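PDB 3O0Y: lipoprotein from Colwellia psychrerythraea, which is of unknown function but belongs to the DUF885 family, whose placement in a peptidase clan suggests a fold related to that of metallopeptidases. Local coordinates for residues Thr303-Ile308 and Val506-Asp511; Asp311-Ile316 and Ala500-Ala505. All coordinates share one frame; numbering follows the deposited sequence.

Contact 1. Residues Thr303-Ile308 and Val506-Asp511; sequences TQIHQI and VRLVVD. With SO4 (sulfate ion), chain D.
The His306 ring lies edge-on to the main-chain carbonyl of Val509, whose O sits near the ring plane, as the two helices come together at an axis separation of 7.7 Å. The backbones themselves are close, with His306 CA 4.8 Å from Val509 CA. The ring reaches the carbonyl because its CG stands anti to the backbone N (chi1 -161°), which carries the imidazole across toward helix 491-515, where the CG1 methyl of Val509 also meets it. The other Val509 methyl, CG2, lies 4.1 Å from His306 O. Leu508 adds the apolar part of the contact by dividing its two methyls between two isoleucines: CD2 meets Ile305 CG2 at 4.0 Å, the side chains crossing nearly at right angles, and CD1 meets Ile308 CG2 at 3.9 Å. This is an antiparallel helix pair, the axes of the two segments running at 143°, within the largely helical body of the protein. Leu558 of helix 555-574 also packs on Leu508, and Tyr527 of helix 521-532 on Val509. Arg507, turned away from Thr303-Ile308, extends its chain to a sulfate ion probably derived from the crystallisation liquor. Its NH1 donates to sulfate O1 at 3.0 Å and 165°, and its NH2 donates along a more bent path to O4 at 2.9 Å, with the sulfur in the guanidinium plane. A salt bridge to Glu542, a hydrogen bond from NE to Tyr546 OH and a cation-pi contact with Tyr556 further fix the guanidinium.

Contact 2. Residues Asp311-Ile316 and Ala500-Ala505; sequences DEVARI and AELFRA. With SO4 (sulfate ion), chain D.
Glu501 extends its chain toward Arg315, CG standing anti to the backbone N (chi1 -169°). Its OE2 accepts from Arg315 NH2 at 2.9 Å, lying in the guanidinium plane, whereas the nitrogen comes 40° out of the carboxylate plane; a water joins OE1 to Arg315 NH1. The same guanidinium grips Glu312 side-on, with NE and NH2 each taking one carboxylate oxygen, so NH2 serves both glutamates. Their oxygens, Glu312 OE1 and Glu501 OE2, lie 4.1 Å apart, a repulsion that Arg315 and Lys557, paired with both, should offset. Closer to its backbone, Glu501 CG meets Ile316 CD1 at 3.6 Å, and a Tris molecule, probably from the crystallisation liquor, lies about 4 Å from the Glu501 side chain. This salt-bridge network borders an apolar seam in an antiparallel pair of helices, 302-326 and 491-515, with the axes of the two segments at 161°. Leu502 enters that seam with CD1 against Val313 CA at 3.8 Å, while its CB backs onto Ile316 CG2. Arg504 leads away from Asp311-Ile316: NH1 donates to Ala500 O, and NH2 bonds to sulfate O1 at 2.7 Å. Ala505 fills the seam with a single methyl: its CB lies 3.7 Å from Glu312 CB and 4.0 Å from both Val313 CG2 and Ile316 CD1.

How the contacts relate
Contacts 1 and 2 are successive levels of one interface between helices 302-326 and 491-515, with centres 10 Å apart. Along the chain the segments come in the order 303-308, 311-316, 500-505, 506-511; because the helices run antiparallel, the outer two pair in contact 1 and the inner two in contact 2. The 183 residues between the inner two include the small three-stranded sheet, so the interface joins distant parts of the DUF885 sequence. The levels are continuous: Val506 CG2 packs on Val313 CG2 at 3.6 Å. Turned away from helix 302-326, Arg504 and Arg507 converge with Arg545 and Tyr556 on one sulfate, consistent with an anion-binding site, though this ion is probably a crystallisation additive.

Contact 1. Residues Thr303-Ile308 and Val506-Asp511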
ATOM      1  N   THR A 303      11.858   1.625  21.112  1.00  7.76           N
ATOM      2  CA  THR A 303      12.195   2.836  21.890  1.00  9.04           C
ATOM      3  C   THR A 303      12.884   3.952  21.112  1.00  8.24           C
ATOM      4  O   THR A 303      12.448   5.104  21.196  1.00  9.14           O
ATOM      5  CB  THR A 303      13.019   2.521  23.159  1.00 11.73           C
ATOM      6  OG1 THR A 303      12.277   1.602  23.962  1.00 12.29           O
ATOM      7  CG2 THR A 303      13.238   3.767  23.986  1.00 11.07           C
ATOM      8  N   GLN A 304      13.900   3.634  20.306  1.00  8.42           N
ATOM      9  CA  GLN A 304      14.574   4.661  19.499  1.00  7.62           C
ATOM     10  C   GLN A 304      13.651   5.278  18.424  1.00  7.15           C
ATOM     11  O   GLN A 304      13.758   6.482  18.155  1.00  8.02           O
ATOM     12  CB  GLN A 304      15.784   4.069  18.845  1.00  8.93           C
ATOM     13  CG  GLN A 304      16.898   3.714  19.860  1.00 10.92           C
ATOM     14  CD  GLN A 304      18.035   2.879  19.232  1.00 14.58           C
ATOM     15  OE1 GLN A 304      17.801   1.870  18.581  1.00 12.22           O
ATOM     16  NE2 GLN A 304      19.279   3.339  19.418  1.00 20.70           N
ATOM     17  N   ILE A 305      12.848   4.425  17.792  1.00  8.00           N
ATOM     18  CA  ILE A 305      11.918   4.866  16.753  1.00  7.82           C
ATOM     19  C   ILE A 305      10.854   5.787  17.374  1.00  7.30           C
ATOM     20  O   ILE A 305      10.527   6.825  16.833  1.00  7.43           O
ATOM     21  CB  ILE A 305      11.290   3.668  16.002  1.00  7.83           C
ATOM     22  CG1 ILE A 305      12.405   2.905  15.267  1.00 11.60           C
ATOM     23  CG2 ILE A 305      10.188   4.179  14.986  1.00  7.53           C
ATOM     24  CD1 ILE A 305      11.998   1.531  14.748  1.00  9.29           C
ATOM     25  N   HIS A 306      10.328   5.381  18.529  1.00  7.47           N
ATOM     26  CA  HIS A 306       9.363   6.221  19.286  1.00  6.33           C
ATOM     27  C   HIS A 306       9.901   7.578  19.557  1.00  7.32           C
ATOM     28  O   HIS A 306       9.240   8.570  19.334  1.00  7.67           O
ATOM     29  CB  HIS A 306       8.994   5.469  20.598  1.00  5.93           C
ATOM     30  CG  HIS A 306       7.725   5.933  21.253  1.00  8.06           C
ATOM     31  ND1 HIS A 306       7.712   6.778  22.349  1.00 21.24           N
ATOM     32  CD2 HIS A 306       6.433   5.646  20.989  1.00  3.92           C
ATOM     33  CE1 HIS A 306       6.450   6.993  22.720  1.00 12.12           C
ATOM     34  NE2 HIS A 306       5.659   6.287  21.932  1.00 13.82           N
ATOM     35  N   GLN A 307      11.174   7.646  19.982  1.00  6.66           N
ATOM     36  CA  GLN A 307      11.807   8.929  20.272  1.00  8.53           C
ATOM     37  C   GLN A 307      12.048   9.756  19.042  1.00  8.59           C
ATOM     38  O   GLN A 307      11.882  10.985  19.102  1.00  8.22           O
ATOM     39  CB  GLN A 307      13.146   8.734  21.002  1.00  8.32           C
ATOM     40  CG  GLN A 307      13.764   9.967  21.547  1.00 10.75           C
ATOM     41  CD  GLN A 307      12.896  10.612  22.623  1.00 16.82           C
ATOM     42  OE1 GLN A 307      12.479   9.935  23.559  1.00 15.44           O
ATOM     43  NE2 GLN A 307      12.490  11.852  22.415  1.00 13.53           N
ATOM     44  N   ILE A 308      12.378   9.123  17.921  1.00  8.40           N
ATOM     45  CA  ILE A 308      12.518   9.862  16.689  1.00  8.21           C
ATOM     46  C   ILE A 308      11.148  10.465  16.336  1.00  6.45           C
ATOM     47  O   ILE A 308      11.056  11.642  15.933  1.00  9.36           O
ATOM     48  CB  ILE A 308      12.987   8.973  15.541  1.00 10.23           C
ATOM     49  CG1 ILE A 308      14.447   8.529  15.770  1.00 10.84           C
ATOM     50  CG2 ILE A 308      12.761   9.704  14.212  1.00 10.56           C
ATOM     51  CD1 ILE A 308      14.824   7.365  14.791  1.00 13.36           C
ATOM     52  N   VAL A 506       3.641  11.394  13.751  1.00  7.20           N
ATOM     53  CA  VAL A 506       2.748  10.779  14.746  1.00  5.29           C
ATOM     54  C   VAL A 506       2.674   9.274  14.588  1.00  6.71           C
ATOM     55  O   VAL A 506       2.609   8.535  15.600  1.00  5.48           O
ATOM     56  CB  VAL A 506       1.350  11.454  14.757  1.00  7.15           C
ATOM     57  CG1 VAL A 506       0.329  10.692  15.614  1.00  6.90           C
ATOM     58  CG2 VAL A 506       1.491  12.912  15.289  1.00  6.25           C
ATOM     59  N   ARG A 507       2.649   8.782  13.331  1.00  6.81           N
ATOM     60  CA  ARG A 507       2.652   7.365  13.057  1.00  7.67           C
ATOM     61  C   ARG A 507       3.802   6.637  13.724  1.00  8.28           C
ATOM     62  O   ARG A 507       3.601   5.555  14.267  1.00  8.65           O
ATOM     63  CB  ARG A 507       2.654   7.090  11.556  1.00  7.03           C
ATOM     64  CG  ARG A 507       1.333   7.264  10.929  1.00  8.55           C
ATOM     65  CD  ARG A 507       1.336   6.901   9.438  1.00  6.21           C
ATOM     66  NE  ARG A 507      -0.011   6.818   8.897  1.00  7.56           N
ATOM     67  CZ  ARG A 507      -0.310   6.902   7.594  1.00 12.06           C
ATOM     68  NH1 ARG A 507       0.649   6.991   6.673  1.00 11.50           N
ATOM     69  NH2 ARG A 507      -1.590   6.865   7.205  1.00 12.04           N
ATOM     70  N   LEU A 508       4.983   7.218  13.753  1.00  6.18           N
ATOM     71  CA  LEU A 508       6.135   6.578  14.460  1.00  6.72           C
ATOM     72  C   LEU A 508       5.827   6.402  15.953  1.00  8.45           C
ATOM     73  O   LEU A 508       6.126   5.361  16.610  1.00  9.73           O
ATOM     74  CB  LEU A 508       7.392   7.435  14.318  1.00  6.07           C
ATOM     75  CG  LEU A 508       7.961   7.575  12.895  1.00  7.63           C
ATOM     76  CD1 LEU A 508       9.306   8.306  13.101  1.00  7.91           C
ATOM     77  CD2 LEU A 508       8.158   6.194  12.198  1.00  6.45           C
ATOM     78  N   VAL A 509       5.189   7.428  16.520  1.00  6.86           N
ATOM     79  CA  VAL A 509       4.888   7.429  17.934  1.00  6.30           C
ATOM     80  C   VAL A 509       3.791   6.406  18.286  1.00  6.29           C
ATOM     81  O   VAL A 509       3.894   5.599  19.264  1.00  8.78           O
ATOM     82  CB  VAL A 509       4.462   8.808  18.412  1.00  4.83           C
ATOM     83  CG1 VAL A 509       4.142   8.744  19.911  1.00  7.46           C
ATOM     84  CG2 VAL A 509       5.550   9.868  18.198  1.00  6.92           C
ATOM     85  N   VAL A 510       2.700   6.434  17.511  1.00  6.54           N
ATOM     86  CA  VAL A 510       1.544   5.593  17.841  1.00  6.58           C
ATOM     87  C   VAL A 510       1.748   4.094  17.457  1.00  7.43           C
ATOM     88  O   VAL A 510       1.203   3.198  18.138  1.00  7.27           O
ATOM     89  CB  VAL A 510       0.171   6.128  17.272  1.00  8.57           C
ATOM     90  CG1 VAL A 510      -0.185   7.529  17.915  1.00 10.45           C
ATOM     91  CG2 VAL A 510       0.154   6.168  15.771  1.00 10.64           C
ATOM     92  N   ASP A 511       2.486   3.798  16.382  1.00  7.57           N
ATOM     93  CA  ASP A 511       2.654   2.376  16.015  1.00  7.40           C
ATOM     94  C   ASP A 511       3.566   1.717  17.032  1.00  7.34           C
ATOM     95  O   ASP A 511       3.238   0.650  17.557  1.00  8.55           O
ATOM     96  CB  ASP A 511       3.211   2.264  14.592  1.00  6.33           C
ATOM     97  CG  ASP A 511       3.249   0.843  14.078  1.00  7.88           C
ATOM     98  OD1 ASP A 511       2.202   0.359  13.622  1.00 11.08           O
ATOM     99  OD2 ASP A 511       4.315   0.212  14.202  1.00 11.12           O
TER
HETATM  100  S   SO4 D 610      -1.181   6.616   3.362  1.00 22.32           S
HETATM  101  O1  SO4 D 610      -0.238   7.643   3.881  1.00 20.64           O
HETATM  102  O2  SO4 D 610      -2.012   7.230   2.380  1.00 25.87           O
HETATM  103  O3  SO4 D 610      -0.487   5.510   2.658  1.00 24.42           O
HETATM  104  O4  SO4 D 610      -1.853   5.952   4.448  1.00 29.62           O

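Contact 2. Residues Asp311-Ile316 and Ala500-Ala505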
ATOM      1  N   ASP A 311      10.530  13.518  18.614  1.00  7.38           N
ATOM      2  CA  ASP A 311      11.306  14.671  18.199  1.00  6.92           C
ATOM      3  C   ASP A 311      10.806  15.288  16.929  1.00  7.58           C
ATOM      4  O   ASP A 311      10.831  16.494  16.796  1.00  6.92           O
ATOM      5  CB  ASP A 311      12.796  14.351  18.039  1.00  7.39           C
ATOM      6  CG  ASP A 311      13.420  13.799  19.379  1.00 14.95           C
ATOM      7  OD1 ASP A 311      12.888  14.111  20.471  1.00 21.81           O
ATOM      8  OD2 ASP A 311      14.471  13.095  19.304  1.00 17.59           O
ATOM      9  N   GLU A 312      10.385  14.450  15.996  1.00  7.17           N
ATOM     10  CA  GLU A 312       9.828  14.992  14.726  1.00  5.83           C
ATOM     11  C   GLU A 312       8.485  15.735  14.932  1.00  5.87           C
ATOM     12  O   GLU A 312       8.222  16.756  14.303  1.00  5.74           O
ATOM     13  CB  GLU A 312       9.665  13.894  13.685  1.00  7.13           C
ATOM     14  CG  GLU A 312      10.985  13.477  13.084  1.00  8.17           C
ATOM     15  CD  GLU A 312      11.552  14.598  12.153  1.00 14.25           C
ATOM     16  OE1 GLU A 312      10.962  14.770  11.069  1.00 13.82           O
ATOM     17  OE2 GLU A 312      12.450  15.375  12.586  1.00 13.14           O
ATOM     18  N   VAL A 313       7.647  15.225  15.819  1.00  5.98           N
ATOM     19  CA  VAL A 313       6.359  15.876  16.133  1.00  6.85           C
ATOM     20  C   VAL A 313       6.665  17.233  16.703  1.00  7.87           C
ATOM     21  O   VAL A 313       6.014  18.211  16.338  1.00  9.59           O
ATOM     22  CB  VAL A 313       5.515  15.011  17.140  1.00  5.89           C
ATOM     23  CG1 VAL A 313       4.460  15.865  17.829  1.00 10.62           C
ATOM     24  CG2 VAL A 313       4.864  13.718  16.420  1.00  6.66           C
ATOM     25  N   ALA A 314       7.658  17.345  17.598  1.00  7.56           N
ATOM     26  CA  ALA A 314       7.973  18.617  18.221  1.00 10.29           C
ATOM     27  C   ALA A 314       8.469  19.555  17.150  1.00  8.85           C
ATOM     28  O   ALA A 314       8.085  20.748  17.106  1.00  9.53           O
ATOM     29  CB  ALA A 314       9.013  18.468  19.326  1.00  9.64           C
ATOM     30  N   ARG A 315       9.325  19.048  16.256  1.00  7.91           N
ATOM     31  CA  ARG A 315       9.983  19.921  15.272  1.00  7.21           C
ATOM     32  C   ARG A 315       8.951  20.491  14.286  1.00  6.80           C
ATOM     33  O   ARG A 315       8.865  21.687  14.061  1.00  5.82           O
ATOM     34  CB  ARG A 315      11.024  19.147  14.494  1.00  6.56           C
ATOM     35  CG  ARG A 315      11.734  19.973  13.418  1.00  7.61           C
ATOM     36  CD  ARG A 315      12.666  19.149  12.558  1.00  9.52           C
ATOM     37  NE  ARG A 315      11.975  18.162  11.699  1.00  8.89           N
ATOM     38  CZ  ARG A 315      11.315  18.397  10.575  1.00 11.74           C
ATOM     39  NH1 ARG A 315      11.228  19.610  10.036  1.00 12.97           N
ATOM     40  NH2 ARG A 315      10.824  17.354   9.928  1.00 12.69           N
ATOM     41  N   ILE A 316       8.137  19.591  13.754  1.00  6.72           N
ATOM     42  CA  ILE A 316       7.182  19.973  12.672  1.00  5.88           C
ATOM     43  C   ILE A 316       6.091  20.891  13.246  1.00  6.17           C
ATOM     44  O   ILE A 316       5.699  21.905  12.622  1.00  6.92           O
ATOM     45  CB  ILE A 316       6.581  18.745  12.008  1.00  5.85           C
ATOM     46  CG1 ILE A 316       7.660  17.898  11.306  1.00  7.74           C
ATOM     47  CG2 ILE A 316       5.521  19.173  10.911  1.00  8.77           C
ATOM     48  CD1 ILE A 316       7.124  16.475  11.005  1.00  8.09           C
ATOM     49  N   ALA A 500       0.421  16.911   6.956  1.00  4.86           N
ATOM     50  CA  ALA A 500       0.574  15.519   6.410  1.00  6.65           C
ATOM     51  C   ALA A 500       1.933  14.944   6.890  1.00  6.50           C
ATOM     52  O   ALA A 500       2.025  13.782   7.218  1.00  7.71           O
ATOM     53  CB  ALA A 500       0.450  15.533   4.899  1.00  6.09           C
ATOM     54  N   GLU A 501       2.973  15.776   6.974  1.00  7.09           N
ATOM     55  CA  GLU A 501       4.293  15.322   7.468  1.00  7.35           C
ATOM     56  C   GLU A 501       4.220  14.968   8.959  1.00  7.23           C
ATOM     57  O   GLU A 501       4.712  13.917   9.421  1.00  8.44           O
ATOM     58  CB  GLU A 501       5.343  16.360   7.186  1.00  7.96           C
ATOM     59  CG  GLU A 501       6.751  15.793   7.449  1.00  9.36           C
ATOM     60  CD  GLU A 501       7.849  16.827   7.425  1.00  9.75           C
ATOM     61  OE1 GLU A 501       7.639  17.964   6.912  1.00 13.11           O
ATOM     62  OE2 GLU A 501       8.996  16.448   7.823  1.00 11.53           O
ATOM     63  N   LEU A 502       3.560  15.879   9.684  1.00  7.19           N
ATOM     64  CA  LEU A 502       3.262  15.725  11.108  1.00  6.84           C
ATOM     65  C   LEU A 502       2.502  14.444  11.333  1.00  7.77           C
ATOM     66  O   LEU A 502       2.846  13.684  12.245  1.00  5.68           O
ATOM     67  CB  LEU A 502       2.459  16.924  11.604  1.00  5.41           C
ATOM     68  CG  LEU A 502       2.078  16.809  13.102  1.00  9.03           C
ATOM     69  CD1 LEU A 502       3.269  16.678  14.066  1.00 10.91           C
ATOM     70  CD2 LEU A 502       1.243  18.076  13.448  1.00  9.93           C
ATOM     71  N   PHE A 503       1.542  14.135  10.455  1.00  5.99           N
ATOM     72  CA  PHE A 503       0.734  12.931  10.620  1.00  7.77           C
ATOM     73  C   PHE A 503       1.641  11.702  10.566  1.00  6.51           C
ATOM     74  O   PHE A 503       1.451  10.751  11.324  1.00  7.20           O
ATOM     75  CB  PHE A 503      -0.340  12.925   9.518  1.00  6.45           C
ATOM     76  CG  PHE A 503      -1.424  11.942   9.751  1.00  8.12           C
ATOM     77  CD1 PHE A 503      -2.510  12.298  10.498  1.00 15.48           C
ATOM     78  CD2 PHE A 503      -1.332  10.668   9.264  1.00 13.79           C
ATOM     79  CE1 PHE A 503      -3.573  11.365  10.757  1.00 16.43           C
ATOM     80  CE2 PHE A 503      -2.373   9.725   9.509  1.00 15.65           C
ATOM     81  CZ  PHE A 503      -3.486  10.092  10.240  1.00 14.98           C
ATOM     82  N   ARG A 504       2.603  11.717   9.661  1.00  6.70           N
ATOM     83  CA  ARG A 504       3.481  10.602   9.499  1.00  6.79           C
ATOM     84  C   ARG A 504       4.536  10.494  10.629  1.00  7.35           C
ATOM     85  O   ARG A 504       4.980   9.405  10.952  1.00  8.92           O
ATOM     86  CB  ARG A 504       4.106  10.574   8.125  1.00  8.26           C
ATOM     87  CG  ARG A 504       3.224   9.917   7.108  1.00 10.83           C
ATOM     88  CD  ARG A 504       2.694  10.825   6.172  1.00 22.72           C
ATOM     89  NE  ARG A 504       1.605  10.273   5.332  1.00 17.48           N
ATOM     90  CZ  ARG A 504       0.426  10.806   5.251  1.00 22.71           C
ATOM     91  NH1 ARG A 504       0.101  11.853   6.044  1.00 21.25           N
ATOM     92  NH2 ARG A 504      -0.473  10.248   4.441  1.00 30.74           N
ATOM     93  N   ALA A 505       4.888  11.598  11.267  1.00  6.45           N
ATOM     94  CA  ALA A 505       5.704  11.569  12.472  1.00  6.75           C
ATOM     95  C   ALA A 505       4.890  10.968  13.622  1.00  6.99           C
ATOM     96  O   ALA A 505       5.397  10.103  14.384  1.00  6.48           O
ATOM     97  CB  ALA A 505       6.193  12.988  12.760  1.00  7.57           C
TER
HETATM   98  S   SO4 D 610      -1.181   6.616   3.362  1.00 22.32           S
HETATM   99  O1  SO4 D 610      -0.238   7.643   3.881  1.00 20.64           O
HETATM  100  O2  SO4 D 610      -2.012   7.230   2.380  1.00 25.87           O
HETATM  101  O3  SO4 D 610      -0.487   5.510   2.658  1.00 24.42           O
HETATM  102  O4  SO4 D 610      -1.853   5.952   4.448  1.00 29.62           O
HETATM  103  O   HOH W   1       9.603  19.696   7.608  1.00 16.87           O